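Local coordinates for protein aminopeptidase YwaD (Bacillus subtilis, PDB 6HC6) that removes N-terminal amino acids, among them leucine, arginine and lysine, from peptides as a secreted, monomeric aminopeptidase that binds two zinc ions, at residues R107-Q112 with K203-A208; I151-L156 with N177-L182; S181-T186 with H401-S406; G326-K331 with E397-T402. All blocks are in the same frame, centred on the assembly; numbering follows the deposited sequence.

Contacts 1 and 2 belong to the PA-domain part of the chain and share its mixed sheet, their centres about 12 Å apart and touching through Lys203 and the loop 177-182. Contact 4 lies wholly within the peptidase M28 part, about 26 Å from contact 1 between centres. Contact 3 joins the two: segment 181-186 continues the loop of contact 2, whereas 401-406 overlaps the loop of contact 4 at the zinc ligand His401. Along the chain, contact 2 falls between the two segments of contact 1, contact 3 alternates with contact 1, and contact 4 ends on the same loop as contact 3. A chain of touching contacts therefore runs from the PA sheet to the metal site.

Contact 1. Residues R107-Q112 with K203-A208; sequences RDILLQ and KEDGEA
Asp205 OD1 receives three donors in the space between helix 203-209 and strand 107-113. The shortest bond comes from Arg107: its NH2 lies 2.9 Å from Asp205 OD1 with an N-H...O angle of 168°, and the oxygen sits in the guanidinium plane, approached nearly along its own C-O axis. Arg107 NE is a weak second donor to Asp205 OD1, at 3.5 Å. The two flat groups are turned 75° apart, and both N-H groups converge on one oxygen instead of pairing with the two in a flat, two-pronged fork. Water supplies the third donor, 3.2 Å from Asp205 OD1, and also donates to the carbonyl of Asp108.

The other carboxylate oxygen is served by solvent. Two waters donate to Asp205 OD2, at 2.6 Å and 2.8 Å; the first also donates to Leu110 O, while the second accepts from Leu110 N. Both polar backbone atoms of Leu110 thus reach the helix through water. Arg107 attains its position with CG anti to the backbone N (chi1 175°) and an extended chain, which brings the guanidinium beside the helix, where Ala208 CB covers one face, 3.9 Å from Arg107 CZ. Alongside, Ile109 CG2 packs 3.6 Å from Asp205 CB, and Ile109 also meets Leu102 and Ile201 of the adjoining strands. The axes of strand 107-109 and helix 203-208 come within 10.0 Å, bridged by the charged pair, the waters and the Ile109 and Ala208 side chains. With a cationic partner and three water donors around it, the buried carboxylate of Asp205 probably remains ionised.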
loop_
_atom_site.group_PDB
_atom_site.type_symbol
_atom_site.label_atom_id
_atom_site.label_comp_id
_atom_site.label_asym_id
_atom_site.label_seq_id
_atom_site.Cartn_x
_atom_site.Cartn_y
_atom_site.Cartn_z
ATOM N N ARG A 107 13.444 -23.334 -19.446
ATOM C CA ARG A 107 13.777 -22.137 -18.685
ATOM C C ARG A 107 12.688 -21.906 -17.650
ATOM O O ARG A 107 11.507 -21.814 -17.994
ATOM C CB ARG A 107 13.915 -20.937 -19.621
ATOM C CG ARG A 107 14.151 -19.588 -18.960
ATOM C CD ARG A 107 13.923 -18.477 -19.991
ATOM N NE ARG A 107 14.359 -17.151 -19.549
ATOM C CZ ARG A 107 15.470 -16.549 -19.967
ATOM N NH1 ARG A 107 16.272 -17.157 -20.831
ATOM N NH2 ARG A 107 15.780 -15.342 -19.520
ATOM N N ASP A 108 13.078 -21.831 -16.382
ATOM C CA ASP A 108 12.138 -21.489 -15.329
ATOM C C ASP A 108 12.117 -19.977 -15.158
ATOM O O ASP A 108 13.162 -19.322 -15.200
ATOM C CB ASP A 108 12.509 -22.180 -14.018
ATOM C CG ASP A 108 12.405 -23.700 -14.107
ATOM O OD1 ASP A 108 11.465 -24.223 -14.745
ATOM O OD2 ASP A 108 13.271 -24.381 -13.534
ATOM N N ILE A 109 10.915 -19.423 -15.015
ATOM C CA ILE A 109 10.712 -17.979 -15.029
ATOM C C ILE A 109 9.961 -17.578 -13.771
ATOM O O ILE A 109 8.846 -18.058 -13.530
ATOM C CB ILE A 109 9.945 -17.525 -16.286
ATOM C CG1 ILE A 109 10.674 -17.998 -17.538
ATOM C CG2 ILE A 109 9.745 -16.002 -16.285
ATOM C CD1 ILE A 109 9.909 -17.762 -18.795
ATOM N N LEU A 110 10.568 -16.705 -12.975
ATOM C CA LEU A 110 9.908 -16.167 -11.795
ATOM C C LEU A 110 8.719 -15.306 -12.192
ATOM O O LEU A 110 8.785 -14.541 -13.156
ATOM C CB LEU A 110 10.893 -15.329 -10.987
ATOM C CG LEU A 110 12.068 -16.091 -10.393
ATOM C CD1 LEU A 110 12.864 -15.164 -9.477
ATOM C CD2 LEU A 110 11.555 -17.295 -9.636
ATOM N N LEU A 111 7.631 -15.413 -11.430
ATOM C CA LEU A 111 6.409 -14.713 -11.774
ATOM C C LEU A 111 5.770 -14.132 -10.526
ATOM O O LEU A 111 6.054 -14.546 -9.400
ATOM C CB LEU A 111 5.410 -15.642 -12.492
ATOM C CG LEU A 111 4.756 -16.771 -11.682
ATOM C CD1 LEU A 111 3.493 -16.315 -10.940
ATOM C CD2 LEU A 111 4.397 -17.927 -12.593
ATOM N N GLN A 112 4.889 -13.164 -10.747
ATOM C CA GLN A 112 3.971 -12.698 -9.717
ATOM C C GLN A 112 2.577 -12.757 -10.310
ATOM O O GLN A 112 2.329 -12.169 -11.367
ATOM C CB GLN A 112 4.307 -11.277 -9.259
ATOM C CG GLN A 112 5.338 -11.236 -8.158
ATOM C CD GLN A 112 4.687 -11.239 -6.795
ATOM O OE1 GLN A 112 4.225 -10.204 -6.323
ATOM N NE2 GLN A 112 4.618 -12.411 -6.168
ATOM N N LYS A 203 11.400 -8.355 -17.626
ATOM C CA LYS A 203 11.582 -7.919 -19.009
ATOM C C LYS A 203 12.394 -8.925 -19.822
ATOM O O LYS A 203 11.964 -9.370 -20.897
ATOM C CB LYS A 203 12.265 -6.551 -19.006
ATOM C CG LYS A 203 12.619 -5.991 -20.369
ATOM C CD LYS A 203 13.537 -4.794 -20.221
ATOM C CE LYS A 203 13.870 -4.167 -21.569
ATOM N NZ LYS A 203 12.759 -3.300 -22.048
ATOM N N GLU A 204 13.576 -9.296 -19.329
ATOM C CA GLU A 204 14.438 -10.178 -20.115
ATOM C C GLU A 204 13.810 -11.555 -20.296
ATOM O O GLU A 204 14.044 -12.219 -21.314
ATOM C CB GLU A 204 15.819 -10.293 -19.467
ATOM C CG GLU A 204 15.834 -10.975 -18.108
ATOM C CD GLU A 204 15.632 -10.005 -16.959
ATOM O OE1 GLU A 204 15.162 -8.870 -17.208
ATOM O OE2 GLU A 204 15.948 -10.384 -15.809
ATOM N N ASP A 205 12.992 -11.987 -19.338
ATOM C CA ASP A 205 12.307 -13.266 -19.459
ATOM C C ASP A 205 11.231 -13.213 -20.533
ATOM O O ASP A 205 11.106 -14.140 -21.343
ATOM C CB ASP A 205 11.709 -13.662 -18.113
ATOM C CG ASP A 205 12.776 -13.981 -17.089
ATOM O OD1 ASP A 205 13.896 -14.358 -17.503
ATOM O OD2 ASP A 205 12.500 -13.865 -15.880
ATOM N N GLY A 206 10.429 -12.144 -20.546
ATOM C CA GLY A 206 9.419 -12.022 -21.582
ATOM C C GLY A 206 10.030 -11.892 -22.964
ATOM O O GLY A 206 9.489 -12.411 -23.946
ATOM N N GLU A 207 11.168 -11.204 -23.058
ATOM C CA GLU A 207 11.842 -11.062 -24.347
ATOM C C GLU A 207 12.302 -12.412 -24.878
ATOM O O GLU A 207 12.176 -12.691 -26.079
ATOM C CB GLU A 207 13.020 -10.097 -24.222
ATOM C CG GLU A 207 12.580 -8.650 -24.097
ATOM C CD GLU A 207 13.685 -7.732 -23.623
ATOM O OE1 GLU A 207 14.722 -8.241 -23.145
ATOM O OE2 GLU A 207 13.507 -6.498 -23.723
ATOM N N ALA A 208 12.823 -13.269 -23.996
ATOM C CA ALA A 208 13.134 -14.634 -24.392
ATOM C C ALA A 208 11.875 -15.376 -24.816
ATOM O O ALA A 208 11.870 -16.062 -25.844
ATOM C CB ALA A 208 13.827 -15.369 -23.249
HETATM O O HOH W 1 14.619 -17.128 -16.169
HETATM O O HOH W 2 10.627 -12.980 -14.287
HETATM O O HOH W 3 13.138 -15.662 -13.866
#

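Contact 2. Residues I151-L156 with N177-L182; sequences ISRGDL and NNKESL
An Asx turn at the exit of strand 172-176 supplies the acceptor that Arg153 takes in this PA-domain contact. Asn177 OD1 accepts from Lys179 N at 3.0 Å, which closes the turn, and from Arg153 NH1 at 2.9 Å, with an N-H...O angle of 160°. The two donors arrive from opposite faces of the amide plane: the backbone N-H of Lys179 stands well above it, whereas NH1 is tilted from it by only 26°. Relative to the guanidinium, the oxygen lies at its edge, in plane.

The rest of the arginine chain runs beside Asn177 in the same direction, its CD 3.3 Å from Asn177 OD1, and crosses the Asn178 side chain at about a right angle. CG anti to the backbone N (chi1 168°) and an extended chain carry the guanidinium that far. On the strand side, Ser152 OG donates to Arg153 O at 2.9 Å, and Ser152 OG touches Asn178 CB at 4.2 Å. At the backbone angles of Gly154 any CB would collide with the carbonyl of Arg153. A leucine in place of Arg153 would probably cost Asn177 OD1 its NH1 donor, though not the turn's N-H bond, and deprive the C-terminal carboxylate of Lys455, salt-bridged to NH2, of that positive mate.

The two segments leave the C-terminal ends of the neighbouring parallel strands 148-152 and 172-176, which helix 158-167 connects in a beta-alpha-beta crossover; Lys161 of that helix donates to the carbonyls of Ser152 and Gly154.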
loop_
_atom_site.group_PDB
_atom_site.type_symbol
_atom_site.label_atom_id
_atom_site.label_comp_id
_atom_site.label_asym_id
_atom_site.label_seq_id
_atom_site.Cartn_x
_atom_site.Cartn_y
_atom_site.Cartn_z
ATOM N N ILE A 151 2.199 -10.470 -23.519
ATOM C CA ILE A 151 1.918 -9.055 -23.705
ATOM C C ILE A 151 3.021 -8.257 -23.036
ATOM O O ILE A 151 3.351 -8.499 -21.871
ATOM C CB ILE A 151 0.550 -8.673 -23.107
ATOM C CG1 ILE A 151 -0.534 -9.650 -23.579
ATOM C CG2 ILE A 151 0.184 -7.236 -23.471
ATOM C CD1 ILE A 151 -1.913 -9.355 -23.014
ATOM N N SER A 152 3.583 -7.305 -23.761
ATOM C CA SER A 152 4.513 -6.386 -23.130
ATOM C C SER A 152 3.741 -5.378 -22.297
ATOM O O SER A 152 2.643 -4.957 -22.660
ATOM C CB SER A 152 5.351 -5.653 -24.172
ATOM O OG SER A 152 6.094 -4.609 -23.567
ATOM N N ARG A 153 4.326 -4.994 -21.173
ATOM C CA ARG A 153 3.794 -3.866 -20.427
ATOM C C ARG A 153 3.891 -2.602 -21.276
ATOM O O ARG A 153 4.764 -2.476 -22.143
ATOM C CB ARG A 153 4.563 -3.722 -19.113
ATOM C CG ARG A 153 4.327 -2.435 -18.351
ATOM C CD ARG A 153 5.228 -2.342 -17.129
ATOM N NE ARG A 153 4.771 -1.262 -16.244
ATOM C CZ ARG A 153 5.519 -0.711 -15.296
ATOM N NH1 ARG A 153 6.763 -1.134 -15.116
ATOM N NH2 ARG A 153 5.033 0.273 -14.538
ATOM N N GLY A 154 2.960 -1.680 -21.054
ATOM C CA GLY A 154 2.984 -0.379 -21.701
ATOM C C GLY A 154 1.654 0.099 -22.254
ATOM O O GLY A 154 0.818 -0.687 -22.707
ATOM N N ASP A 155 1.456 1.420 -22.214
ATOM C CA ASP A 155 0.288 2.104 -22.767
ATOM C C ASP A 155 -0.982 1.790 -21.979
ATOM O O ASP A 155 -1.531 2.671 -21.308
ATOM C CB ASP A 155 0.087 1.754 -24.249
ATOM C CG ASP A 155 1.160 2.356 -25.148
ATOM O OD1 ASP A 155 2.209 2.775 -24.618
ATOM O OD2 ASP A 155 0.949 2.411 -26.381
ATOM N N LEU A 156 -1.451 0.543 -22.055
ATOM C CA LEU A 156 -2.706 0.116 -21.454
ATOM C C LEU A 156 -2.506 -0.321 -20.007
ATOM O O LEU A 156 -1.409 -0.697 -19.592
ATOM C CB LEU A 156 -3.313 -1.042 -22.244
ATOM C CG LEU A 156 -3.361 -0.860 -23.753
ATOM C CD1 LEU A 156 -4.053 -2.033 -24.431
ATOM C CD2 LEU A 156 -4.070 0.424 -24.037
ATOM N N ASN A 177 7.553 -7.045 -18.029
ATOM C CA ASN A 177 7.924 -5.659 -17.794
ATOM C C ASN A 177 8.632 -5.088 -19.016
ATOM O O ASN A 177 9.338 -5.795 -19.733
ATOM C CB ASN A 177 8.831 -5.565 -16.569
ATOM C CG ASN A 177 8.656 -4.275 -15.813
ATOM O OD1 ASN A 177 8.354 -3.234 -16.395
ATOM N ND2 ASN A 177 8.862 -4.329 -14.500
ATOM N N ASN A 178 8.414 -3.799 -19.269
ATOM C CA ASN A 178 9.209 -3.068 -20.244
ATOM C C ASN A 178 10.354 -2.318 -19.586
ATOM O O ASN A 178 11.082 -1.592 -20.266
ATOM C CB ASN A 178 8.334 -2.093 -21.037
ATOM C CG ASN A 178 7.706 -1.014 -20.163
ATOM O OD1 ASN A 178 7.589 -1.163 -18.949
ATOM N ND2 ASN A 178 7.304 0.082 -20.789
ATOM N N LYS A 179 10.519 -2.477 -18.278
ATOM C CA LYS A 179 11.593 -1.865 -17.514
ATOM C C LYS A 179 12.381 -2.954 -16.805
ATOM O O LYS A 179 11.825 -3.986 -16.405
ATOM C CB LYS A 179 11.041 -0.866 -16.479
ATOM C CG LYS A 179 10.285 0.303 -17.086
ATOM C CD LYS A 179 11.140 0.995 -18.127
ATOM C CE LYS A 179 10.419 2.167 -18.770
ATOM N NZ LYS A 179 11.248 2.750 -19.868
ATOM N N GLU A 180 13.682 -2.724 -16.647
ATOM C CA GLU A 180 14.486 -3.628 -15.838
ATOM C C GLU A 180 14.073 -3.519 -14.374
ATOM O O GLU A 180 13.681 -2.451 -13.894
ATOM C CB GLU A 180 15.975 -3.319 -16.004
ATOM C CG GLU A 180 16.805 -3.516 -14.749
ATOM C CD GLU A 180 18.284 -3.263 -14.979
ATOM O OE1 GLU A 180 19.095 -3.661 -14.116
ATOM O OE2 GLU A 180 18.633 -2.671 -16.025
ATOM N N SER A 181 14.135 -4.647 -13.668
ATOM C CA SER A 181 13.745 -4.673 -12.264
ATOM C C SER A 181 14.361 -5.899 -11.603
ATOM O O SER A 181 14.660 -6.897 -12.262
ATOM C CB SER A 181 12.218 -4.677 -12.105
ATOM O OG SER A 181 11.820 -4.577 -10.735
ATOM N N LEU A 182 14.542 -5.806 -10.281
ATOM C CA LEU A 182 15.056 -6.935 -9.511
ATOM C C LEU A 182 14.048 -8.073 -9.416
ATOM O O LEU A 182 14.440 -9.226 -9.210
ATOM C CB LEU A 182 15.432 -6.490 -8.097
ATOM C CG LEU A 182 16.554 -5.474 -7.970
ATOM C CD1 LEU A 182 16.677 -5.049 -6.515
ATOM C CD2 LEU A 182 17.835 -6.086 -8.471
#

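Contact 3. Residues S181-T186 with H401-S406; sequences SLVPMT and HTPEDS. With ZN (zinc ion), chain E.
Beside the two-zinc site of the M28 peptidase, the loop carrying His401 meets a loop of the PA domain, and Val183 and Leu182 close on Pro403. Val183 CG1 lies 3.6 Å from Pro403 CD, the valine branch and the CG-CD side of the proline reaching toward each other. Val183 CG1 gets there through a chi1 of -68°, which sets it beside the backbone N and anti to the carbonyl carbon. Leu182 CB is farther off, 4.1 Å from Pro403 CD, but its branch crosses Glu404 at about a right angle and puts CD1 3.6 Å from Glu404 CG. The CG methylene is thus what the leucine touches.

The peptidase side is shaped by a type I turn from Thr402 to Asp405, with Asp405 N bonded to Thr402 O at 3.0 Å. An ST turn overlaps it: Thr402 OG1 accepts from Glu404 N at 2.9 Å. Upstream, His401 NE2 binds zinc at 2.1 Å, and Asp262, Glu295, Glu452 and a water complete the sphere, while Asp453 OD2, in the second shell, is hydrogen-bonded to His401 ND1. Downstream, the Asp405 carboxylate accepts from the backbone N-H groups of Asn261 and Asp262, the latter a ligand to both zinc ions. No hydrogen bond crosses between the segments, so the PA loop and the loop of the zinc ligand join here by van der Waals contact between carbons.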
loop_
_atom_site.group_PDB
_atom_site.type_symbol
_atom_site.label_atom_id
_atom_site.label_comp_id
_atom_site.label_asym_id
_atom_site.label_seq_id
_atom_site.Cartn_x
_atom_site.Cartn_y
_atom_site.Cartn_z
ATOM N N SER A 181 14.135 -4.647 -13.668
ATOM C CA SER A 181 13.745 -4.673 -12.264
ATOM C C SER A 181 14.361 -5.899 -11.603
ATOM O O SER A 181 14.660 -6.897 -12.262
ATOM C CB SER A 181 12.218 -4.677 -12.105
ATOM O OG SER A 181 11.820 -4.577 -10.735
ATOM N N LEU A 182 14.542 -5.806 -10.281
ATOM C CA LEU A 182 15.056 -6.935 -9.511
ATOM C C LEU A 182 14.048 -8.073 -9.416
ATOM O O LEU A 182 14.440 -9.226 -9.210
ATOM C CB LEU A 182 15.432 -6.490 -8.097
ATOM C CG LEU A 182 16.554 -5.474 -7.970
ATOM C CD1 LEU A 182 16.677 -5.049 -6.515
ATOM C CD2 LEU A 182 17.835 -6.086 -8.471
ATOM N N VAL A 183 12.758 -7.771 -9.526
ATOM C CA VAL A 183 11.721 -8.780 -9.320
ATOM C C VAL A 183 10.711 -8.691 -10.453
ATOM O O VAL A 183 10.555 -7.642 -11.097
ATOM C CB VAL A 183 11.007 -8.602 -7.960
ATOM C CG1 VAL A 183 11.951 -8.901 -6.808
ATOM C CG2 VAL A 183 10.418 -7.216 -7.873
ATOM N N PRO A 184 9.995 -9.780 -10.706
ATOM C CA PRO A 184 8.906 -9.731 -11.686
ATOM C C PRO A 184 7.826 -8.774 -11.219
ATOM O O PRO A 184 7.545 -8.667 -10.025
ATOM C CB PRO A 184 8.408 -11.183 -11.740
ATOM C CG PRO A 184 8.872 -11.796 -10.453
ATOM C CD PRO A 184 10.183 -11.129 -10.146
ATOM N N MET A 185 7.246 -8.053 -12.175
ATOM C CA MET A 185 6.203 -7.079 -11.887
ATOM C C MET A 185 4.897 -7.776 -11.522
ATOM O O MET A 185 4.570 -8.840 -12.046
ATOM C CB MET A 185 5.982 -6.186 -13.112
ATOM C CG MET A 185 6.002 -6.982 -14.421
ATOM S SD MET A 185 4.798 -6.516 -15.707
ATOM C CE MET A 185 3.254 -6.934 -14.902
ATOM N N THR A 186 4.145 -7.163 -10.615
ATOM C CA THR A 186 2.795 -7.630 -10.312
ATOM C C THR A 186 1.814 -7.012 -11.304
ATOM O O THR A 186 1.746 -5.782 -11.403
ATOM C CB THR A 186 2.412 -7.248 -8.889
ATOM O OG1 THR A 186 3.373 -7.789 -7.972
ATOM C CG2 THR A 186 1.044 -7.793 -8.547
ATOM N N HIS A 401 8.763 -0.790 -3.689
ATOM C CA HIS A 401 8.201 -2.056 -4.171
ATOM C C HIS A 401 9.266 -3.008 -4.715
ATOM O O HIS A 401 8.983 -3.838 -5.589
ATOM C CB HIS A 401 7.107 -1.802 -5.217
ATOM C CG HIS A 401 5.805 -1.356 -4.620
ATOM N ND1 HIS A 401 4.631 -1.307 -5.347
ATOM C CD2 HIS A 401 5.491 -0.949 -3.368
ATOM C CE1 HIS A 401 3.650 -0.889 -4.563
ATOM N NE2 HIS A 401 4.150 -0.653 -3.363
ATOM N N THR A 402 10.488 -2.931 -4.198
ATOM C CA THR A 402 11.579 -3.822 -4.572
ATOM C C THR A 402 12.194 -4.416 -3.316
ATOM O O THR A 402 11.943 -3.940 -2.202
ATOM C CB THR A 402 12.677 -3.100 -5.372
ATOM O OG1 THR A 402 13.507 -2.363 -4.472
ATOM C CG2 THR A 402 12.102 -2.160 -6.443
ATOM N N PRO A 403 13.015 -5.462 -3.455
ATOM C CA PRO A 403 13.754 -5.965 -2.284
ATOM C C PRO A 403 14.658 -4.923 -1.663
ATOM O O PRO A 403 15.108 -5.111 -0.527
ATOM C CB PRO A 403 14.563 -7.140 -2.855
ATOM C CG PRO A 403 13.781 -7.595 -4.029
ATOM C CD PRO A 403 13.171 -6.358 -4.621
ATOM N N GLU A 404 14.954 -3.837 -2.371
ATOM C CA GLU A 404 15.803 -2.797 -1.801
ATOM C C GLU A 404 15.033 -1.798 -0.943
ATOM O O GLU A 404 15.646 -0.846 -0.448
ATOM C CB GLU A 404 16.556 -2.058 -2.917
ATOM C CG GLU A 404 17.460 -2.959 -3.739
ATOM C CD GLU A 404 18.691 -3.401 -2.981
ATOM O OE1 GLU A 404 19.292 -4.429 -3.367
ATOM O OE2 GLU A 404 19.059 -2.720 -2.001
ATOM N N ASP A 405 13.719 -1.974 -0.748
ATOM C CA ASP A 405 12.984 -1.177 0.236
ATOM C C ASP A 405 13.280 -1.735 1.629
ATOM O O ASP A 405 12.437 -2.335 2.298
ATOM C CB ASP A 405 11.483 -1.169 -0.043
ATOM C CG ASP A 405 10.741 -0.266 0.896
ATOM O OD1 ASP A 405 9.498 -0.315 0.922
ATOM O OD2 ASP A 405 11.417 0.491 1.621
ATOM N N SER A 406 14.515 -1.509 2.065
ATOM C CA SER A 406 15.088 -2.130 3.246
ATOM C C SER A 406 15.533 -1.054 4.225
ATOM O O SER A 406 15.616 0.126 3.886
ATOM C CB SER A 406 16.287 -2.994 2.864
ATOM O OG SER A 406 17.310 -2.155 2.348
HETATM ZN ZN ZN E . 2.979 0.137 -1.775
HETATM O O HOH W 4 1.530 1.283 -0.396
#

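Contact 4. Residues G326-K331 with E397-T402; sequences GTSWEK and EPWYHT. With ZN (zinc ion), chain E.
Trp329 is the tightly packed centre of this contact, whereas Thr327 and Glu397 form a polar side with a water between them. Trp329 CG stands anti to the backbone N (chi1 -171°), which turns the indole toward Glu397 and Pro398. Pro398 CD lies over one face, 3.5 Å from the centroid of the Trp329 five-membered ring. Glu397 CA covers the six-membered ring on the same face; both are CH-pi contacts. Lys331 CB lies over the opposite face. The edge of Trp329 points at the face of Trp399, a T-shaped pair with planes at 79°, and Trp329 CB touches Trp399 CZ3 at 3.6 Å. An ST turn precedes the ring: Trp329 N donates to Thr327 OG1 at 3.1 Å.

Toward solvent lie Pro398 and Ser328, whose OG only brushes Trp399 CZ3 at 3.9 Å. A water 2.6 Å from Thr327 OG1 lies near Glu397 OE1, at most a weak bridge; that oxygen's stronger partner is Asn261. An alanine at Trp329 would probably uncover Pro398 and Glu397 CA and leave Trp399 without its edge-on partner. Aromatic and CH-pi packing, with no direct hydrogen bond across, thus joins loop 326-331 to the residues immediately preceding the zinc ligand His401.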
loop_
_atom_site.group_PDB
_atom_site.type_symbol
_atom_site.label_atom_id
_atom_site.label_comp_id
_atom_site.label_asym_id
_atom_site.label_seq_id
_atom_site.Cartn_x
_atom_site.Cartn_y
_atom_site.Cartn_z
ATOM N N GLY A 326 10.107 7.769 5.548
ATOM C CA GLY A 326 11.461 7.649 6.057
ATOM C C GLY A 326 12.583 7.357 5.079
ATOM O O GLY A 326 13.656 6.916 5.506
ATOM N N THR A 327 12.397 7.596 3.783
ATOM C CA THR A 327 13.431 7.164 2.850
ATOM C C THR A 327 14.707 7.964 3.067
ATOM O O THR A 327 14.668 9.145 3.427
ATOM C CB THR A 327 12.978 7.302 1.397
ATOM O OG1 THR A 327 13.975 6.721 0.550
ATOM C CG2 THR A 327 12.831 8.766 1.009
ATOM N N SER A 328 15.845 7.289 2.894
ATOM C CA SER A 328 17.141 7.958 2.874
ATOM C C SER A 328 17.468 8.535 1.509
ATOM O O SER A 328 18.472 9.250 1.389
ATOM C CB SER A 328 18.268 6.994 3.250
ATOM O OG SER A 328 18.331 5.924 2.320
ATOM N N TRP A 329 16.658 8.235 0.489
ATOM C CA TRP A 329 16.937 8.686 -0.872
ATOM C C TRP A 329 17.192 10.180 -0.877
ATOM O O TRP A 329 16.325 10.965 -0.495
ATOM C CB TRP A 329 15.760 8.349 -1.794
ATOM C CG TRP A 329 16.044 8.578 -3.271
ATOM C CD1 TRP A 329 17.155 8.191 -3.968
ATOM C CD2 TRP A 329 15.193 9.241 -4.215
ATOM N NE1 TRP A 329 17.044 8.570 -5.287
ATOM C CE2 TRP A 329 15.848 9.215 -5.462
ATOM C CE3 TRP A 329 13.930 9.839 -4.128
ATOM C CZ2 TRP A 329 15.292 9.781 -6.611
ATOM C CZ3 TRP A 329 13.381 10.411 -5.273
ATOM C CH2 TRP A 329 14.058 10.366 -6.497
ATOM N N GLU A 330 18.394 10.569 -1.303
ATOM C CA GLU A 330 18.820 11.946 -1.085
ATOM C C GLU A 330 17.884 12.948 -1.751
ATOM O O GLU A 330 17.635 14.023 -1.192
ATOM C CB GLU A 330 20.255 12.130 -1.572
ATOM C CG GLU A 330 21.292 11.673 -0.558
ATOM C CD GLU A 330 22.552 12.518 -0.593
ATOM O OE1 GLU A 330 22.946 12.954 -1.697
ATOM O OE2 GLU A 330 23.143 12.751 0.484
ATOM N N LYS A 331 17.315 12.606 -2.908
ATOM C CA LYS A 331 16.489 13.571 -3.627
ATOM C C LYS A 331 15.130 13.834 -2.980
ATOM O O LYS A 331 14.491 14.835 -3.324
ATOM C CB LYS A 331 16.292 13.099 -5.055
ATOM C CG LYS A 331 17.608 13.154 -5.822
ATOM C CD LYS A 331 17.509 12.554 -7.200
ATOM C CE LYS A 331 16.559 13.344 -8.067
ATOM N NZ LYS A 331 17.223 13.768 -9.344
ATOM N N GLU A 397 11.462 7.121 -4.114
ATOM C CA GLU A 397 12.756 6.497 -4.275
ATOM C C GLU A 397 12.680 5.359 -5.288
ATOM O O GLU A 397 11.610 4.781 -5.515
ATOM C CB GLU A 397 13.253 5.966 -2.933
ATOM C CG GLU A 397 12.402 4.843 -2.363
ATOM C CD GLU A 397 11.284 5.341 -1.466
ATOM O OE1 GLU A 397 10.781 4.526 -0.660
ATOM O OE2 GLU A 397 10.897 6.534 -1.564
ATOM N N PRO A 398 13.810 5.024 -5.920
ATOM C CA PRO A 398 13.819 3.900 -6.867
ATOM C C PRO A 398 13.621 2.550 -6.198
ATOM O O PRO A 398 13.353 1.566 -6.897
ATOM C CB PRO A 398 15.205 3.999 -7.517
ATOM C CG PRO A 398 16.039 4.753 -6.531
ATOM C CD PRO A 398 15.101 5.740 -5.899
ATOM N N TRP A 399 13.721 2.479 -4.876
ATOM C CA TRP A 399 13.662 1.206 -4.169
ATOM C C TRP A 399 12.239 0.760 -3.868
ATOM O O TRP A 399 12.038 -0.389 -3.455
ATOM C CB TRP A 399 14.477 1.321 -2.879
ATOM C CG TRP A 399 15.830 1.916 -3.156
ATOM C CD1 TRP A 399 16.741 1.482 -4.080
ATOM C CD2 TRP A 399 16.414 3.062 -2.529
ATOM N NE1 TRP A 399 17.859 2.280 -4.058
ATOM C CE2 TRP A 399 17.682 3.259 -3.115
ATOM C CE3 TRP A 399 15.994 3.936 -1.527
ATOM C CZ2 TRP A 399 18.527 4.294 -2.726
ATOM C CZ3 TRP A 399 16.831 4.956 -1.145
ATOM C CH2 TRP A 399 18.084 5.129 -1.741
ATOM N N TYR A 400 11.263 1.640 -4.078
ATOM C CA TYR A 400 9.859 1.370 -3.803
ATOM C C TYR A 400 9.403 0.080 -4.479
ATOM O O TYR A 400 9.671 -0.145 -5.667
ATOM C CB TYR A 400 9.062 2.588 -4.298
ATOM C CG TYR A 400 7.585 2.439 -4.546
ATOM C CD1 TYR A 400 6.667 2.586 -3.514
ATOM C CD2 TYR A 400 7.101 2.218 -5.833
ATOM C CE1 TYR A 400 5.313 2.490 -3.755
ATOM C CE2 TYR A 400 5.747 2.112 -6.080
ATOM C CZ TYR A 400 4.857 2.249 -5.035
ATOM O OH TYR A 400 3.502 2.147 -5.254
ATOM N N HIS A 401 8.763 -0.790 -3.689
ATOM C CA HIS A 401 8.201 -2.056 -4.171
ATOM C C HIS A 401 9.266 -3.008 -4.715
ATOM O O HIS A 401 8.983 -3.838 -5.589
ATOM C CB HIS A 401 7.107 -1.802 -5.217
ATOM C CG HIS A 401 5.805 -1.356 -4.620
ATOM N ND1 HIS A 401 4.631 -1.307 -5.347
ATOM C CD2 HIS A 401 5.491 -0.949 -3.368
ATOM C CE1 HIS A 401 3.650 -0.889 -4.563
ATOM N NE2 HIS A 401 4.150 -0.653 -3.363
ATOM N N THR A 402 10.488 -2.931 -4.198
ATOM C CA THR A 402 11.579 -3.822 -4.572
ATOM C C THR A 402 12.194 -4.416 -3.316
ATOM O O THR A 402 11.943 -3.940 -2.202
ATOM C CB THR A 402 12.677 -3.100 -5.372
ATOM O OG1 THR A 402 13.507 -2.363 -4.472
ATOM C CG2 THR A 402 12.102 -2.160 -6.443
HETATM ZN ZN ZN E . 2.979 0.137 -1.775
HETATM O O HOH W 5 13.518 4.151 0.880
HETATM O O HOH W 4 1.530 1.283 -0.396
#